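Local coordinates for protein beta-L-arabinobiosidase (Bacteroides thetaiotaomicron, PDB 5MQR) that hydrolyses glycosidic linkages in plant pectin, probably as a beta-L-arabinobiosidase, and may also act as an exo-alpha-sialidase, at residues G1031-P1034 and I1040-N1043; G1082-V1087 and A1092-T1097. One frame throughout, in Å; residues are numbered along the deposited sequence.

Contact 1: G1031-P1034 and I1040-N1043; sequences GLRP and IEIN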
# COMPACT_ATOMS: atom_id res chain seq x y z
N GLY A 1031 11.47 12.59 -8.16
CA GLY A 1031 12.56 13.12 -7.39
C GLY A 1031 13.53 12.10 -6.82
O GLY A 1031 14.22 12.42 -5.84
N LEU A 1032 13.65 10.93 -7.43
CA LEU A 1032 14.73 10.01 -7.02
C LEU A 1032 16.06 10.59 -7.47
O LEU A 1032 16.28 10.74 -8.66
CB LEU A 1032 14.53 8.62 -7.62
CG LEU A 1032 15.64 7.58 -7.36
CD1 LEU A 1032 15.87 7.30 -5.88
CD2 LEU A 1032 15.28 6.30 -8.08
N ARG A 1033 16.93 10.90 -6.52
CA ARG A 1033 18.22 11.53 -6.83
C ARG A 1033 19.38 10.53 -6.79
O ARG A 1033 19.86 10.19 -5.72
CB ARG A 1033 18.49 12.68 -5.85
CG ARG A 1033 17.32 13.68 -5.72
CD ARG A 1033 17.00 14.42 -7.02
NE ARG A 1033 18.14 15.21 -7.49
CZ ARG A 1033 18.24 15.76 -8.70
NH1 ARG A 1033 17.27 15.62 -9.62
NH2 ARG A 1033 19.33 16.46 -9.02
N PRO A 1034 19.84 10.07 -7.95
CA PRO A 1034 20.83 8.98 -7.88
C PRO A 1034 22.12 9.39 -7.21
O PRO A 1034 22.51 10.55 -7.32
CB PRO A 1034 21.06 8.62 -9.36
CG PRO A 1034 19.81 9.08 -10.05
CD PRO A 1034 19.41 10.33 -9.34
N ILE A 1040 19.39 6.40 0.01
CA ILE A 1040 18.34 6.75 -0.93
C ILE A 1040 17.85 8.16 -0.62
O ILE A 1040 17.55 8.47 0.54
CB ILE A 1040 17.15 5.79 -0.85
CG1 ILE A 1040 17.63 4.35 -1.04
CG2 ILE A 1040 16.07 6.19 -1.87
CD1 ILE A 1040 16.53 3.33 -0.78
N GLU A 1041 17.78 9.00 -1.65
CA GLU A 1041 17.41 10.41 -1.50
C GLU A 1041 16.30 10.69 -2.51
O GLU A 1041 16.50 10.52 -3.70
CB GLU A 1041 18.62 11.31 -1.79
CG GLU A 1041 18.36 12.83 -1.77
CD GLU A 1041 19.53 13.67 -2.31
OE1 GLU A 1041 20.60 13.12 -2.64
OE2 GLU A 1041 19.40 14.91 -2.42
N ILE A 1042 15.14 11.09 -2.01
CA ILE A 1042 14.07 11.56 -2.88
C ILE A 1042 13.65 12.95 -2.48
O ILE A 1042 13.77 13.35 -1.33
CB ILE A 1042 12.84 10.64 -2.94
CG1 ILE A 1042 11.93 10.78 -1.71
CG2 ILE A 1042 13.28 9.20 -3.14
CD1 ILE A 1042 10.67 9.92 -1.78
N ASN A 1043 13.14 13.69 -3.46
CA ASN A 1043 12.68 15.04 -3.25
C ASN A 1043 11.77 15.40 -4.41
O ASN A 1043 12.20 16.03 -5.37
CB ASN A 1043 13.87 16.00 -3.16
CG ASN A 1043 13.44 17.42 -2.85
OD1 ASN A 1043 12.51 17.63 -2.08
ND2 ASN A 1043 14.07 18.38 -3.50
O HOH W 1 19.11 8.08 -4.08
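Arg1033 and Gly1031 bond through their backbones to Glu1041 and Asn1043, at and just past strand 1040-1042, and the two bonds differ in geometry. Arg1033 N donates to Glu1041 O over 2.9 Å, almost straight at the hydrogen (171°) and nearly in line with the carbonyl. Asn1043 N approaches Gly1031 O, also at 2.9 Å, from above the carbonyl plane with a bent N-H, and this one hydrogen bond is backed by a CA-H...O contact from Ile1042 CA to the same oxygen at 3.1 Å. Between these bonds Leu1032 and Ile1042 form a single beta bridge, where the chain leaving helix 1022-1029 runs beside strand 1040-1042, within the glycosyl hydrolase family 65 C-terminal domain. On the buried, apolar side Leu1032, its CG swung anti to the backbone N (chi1 176°), brings CD1 to within 4.2 Å of CG2 on both Ile1040 and Ile1042, and Ile1068 and Trp721 add to this closely packed cluster. The other side is polar, with Glu1041 partly exposed. There its carboxylate lies against the aliphatic root of Arg1033, CD to CB 3.8 Å, while the bent arginine chain carries its guanidinium off to Asn960 and the carbonyl of Thr1027; Glu1041 OE1 is salt-bridged instead to Arg1035. The loose part comes beyond Arg1033, where the backbones separate and a water bridges them, donating to Arg1033 O and accepting from Glu1041 N at 2.9 Å.

Contact 2: G1082-V1087 and A1092-T1097; sequences GLRIFV and AGHADT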
# COMPACT_ATOMS: atom_id res chain seq x y z
N GLY A 1082 0.83 9.55 3.32
CA GLY A 1082 2.06 10.28 3.10
C GLY A 1082 2.97 9.69 2.04
O GLY A 1082 2.54 8.91 1.18
N LEU A 1083 4.24 10.09 2.12
CA LEU A 1083 5.25 9.77 1.15
C LEU A 1083 6.06 8.60 1.68
O LEU A 1083 6.60 8.70 2.76
CB LEU A 1083 6.17 10.99 0.95
CG LEU A 1083 7.36 10.82 0.01
CD1 LEU A 1083 6.91 10.50 -1.41
CD2 LEU A 1083 8.24 12.08 0.05
N ARG A 1084 6.19 7.53 0.91
CA ARG A 1084 6.89 6.34 1.40
C ARG A 1084 7.82 5.77 0.35
O ARG A 1084 7.53 5.82 -0.83
CB ARG A 1084 5.90 5.26 1.80
CG ARG A 1084 5.28 5.54 3.14
CD ARG A 1084 4.16 4.56 3.50
NE ARG A 1084 3.26 5.24 4.43
CZ ARG A 1084 3.33 5.17 5.75
NH1 ARG A 1084 4.20 4.38 6.34
NH2 ARG A 1084 2.49 5.88 6.48
N ILE A 1085 8.92 5.23 0.83
CA ILE A 1085 9.90 4.54 0.01
C ILE A 1085 9.93 3.09 0.45
O ILE A 1085 10.01 2.82 1.66
CB ILE A 1085 11.30 5.10 0.23
CG1 ILE A 1085 11.33 6.57 -0.22
CG2 ILE A 1085 12.36 4.27 -0.53
CD1 ILE A 1085 12.58 7.30 0.21
N PHE A 1086 9.89 2.17 -0.51
CA PHE A 1086 10.05 0.76 -0.22
C PHE A 1086 11.29 0.23 -0.94
O PHE A 1086 11.59 0.64 -2.05
CB PHE A 1086 8.81 -0.06 -0.62
CG PHE A 1086 7.56 0.30 0.15
CD1 PHE A 1086 6.85 1.47 -0.14
CD2 PHE A 1086 7.05 -0.55 1.15
CE1 PHE A 1086 5.69 1.81 0.56
CE2 PHE A 1086 5.90 -0.21 1.87
CZ PHE A 1086 5.21 0.97 1.56
N VAL A 1087 11.99 -0.67 -0.26
CA VAL A 1087 13.09 -1.45 -0.81
C VAL A 1087 12.67 -2.92 -0.77
O VAL A 1087 12.40 -3.46 0.30
CB VAL A 1087 14.36 -1.24 0.04
CG1 VAL A 1087 15.52 -2.10 -0.47
CG2 VAL A 1087 14.71 0.23 0.06
N ALA A 1092 11.21 1.63 3.87
CA ALA A 1092 12.50 2.15 4.29
C ALA A 1092 12.42 3.56 4.86
O ALA A 1092 13.40 4.03 5.42
CB ALA A 1092 13.45 2.14 3.12
N GLY A 1093 11.30 4.25 4.70
CA GLY A 1093 11.18 5.62 5.19
C GLY A 1093 9.83 6.22 4.85
O GLY A 1093 9.10 5.74 3.99
N HIS A 1094 9.52 7.31 5.53
CA HIS A 1094 8.19 7.88 5.50
C HIS A 1094 8.28 9.34 5.84
O HIS A 1094 9.06 9.73 6.70
CB HIS A 1094 7.35 7.15 6.53
CG HIS A 1094 6.17 7.91 7.02
ND1 HIS A 1094 5.11 8.24 6.20
CD2 HIS A 1094 5.85 8.37 8.25
CE1 HIS A 1094 4.19 8.88 6.91
NE2 HIS A 1094 4.62 8.98 8.15
N ALA A 1095 7.46 10.14 5.17
CA ALA A 1095 7.27 11.54 5.50
C ALA A 1095 5.78 11.89 5.39
O ALA A 1095 5.08 11.32 4.60
CB ALA A 1095 8.11 12.41 4.57
N ASP A 1096 5.34 12.86 6.18
CA ASP A 1096 3.93 13.29 6.21
C ASP A 1096 3.54 14.16 5.00
O ASP A 1096 2.35 14.30 4.71
CB ASP A 1096 3.62 14.10 7.48
CG ASP A 1096 3.75 13.30 8.77
OD1 ASP A 1096 3.59 12.06 8.77
OD2 ASP A 1096 3.98 13.94 9.82
N THR A 1097 4.52 14.77 4.35
CA THR A 1097 4.30 15.68 3.25
C THR A 1097 5.24 15.35 2.09
O THR A 1097 6.23 14.60 2.24
CB THR A 1097 4.56 17.14 3.69
OG1 THR A 1097 5.92 17.28 4.16
CG2 THR A 1097 3.59 17.56 4.83
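Strands 1082-1087 and 1090-1095 form an antiparallel beta hairpin, the short segments running at 171° with their axes 4.8 Å apart, and Leu1083-Ala1095 and Ile1085-Gly1093 are its hydrogen-bonded pairs. The Leu1083 pair exchanges two bonds of 2.9 Å, Leu1083 N to Ala1095 O and Ala1095 N to Leu1083 O. Nearer the turn the pairing is irregular: Ile1085 N reaches Gly1093 O over a longer 3.2 Å, whereas Ile1085 O accepts from Ala1092 N at 2.8 Å. Ala1092 and Gly1093 together thus face Ile1085, as in a classic beta bulge. This hairpin closes one edge of a five-stranded antiparallel sheet in the family 65 C-terminal domain. On the face bearing Leu1083 and Ile1085, Leu1083 CB lies 4.3 Å from Ala1095 CB. The other face carries the non-hydrogen-bonded pair Arg1084 and His1094, whose side chains run side by side. An extended chain from CG to NE lays the guanidinium flat on the imidazole, planes 20° apart and centres separated by 4.1 Å. Glu1091 forms a salt bridge with NH1 and the Lys1081 carbonyl accepts from NH2, fixing the plate's rotation. A methionine at Arg1084 would probably leave Glu1091 without its charged mate and the His1094 ring without its flat cover, free to turn. His1094 ND1 sits 3.5 Å above the guanidinium plane, over its centre.

Contact 1 is mostly buried and ties the exit of helix 1022-1029 to strand 1040-1042; contact 2 is only partly buried and joins the last two strands of a different sheet. Their centres lie 12 Å apart, yet they share an apolar layer: Ile1042 CD1 meets Leu1083 CD2 at 3.7 Å, and Ile1040 CD1 comes equally near Val1087 CG2. Pairing is sparse and water-assisted in contact 1, but in contact 2 it runs through successive strand pairs. Their arginines differ too, that of contact 1 turning to helix 948-964 and that of contact 2 stacking within its hairpin.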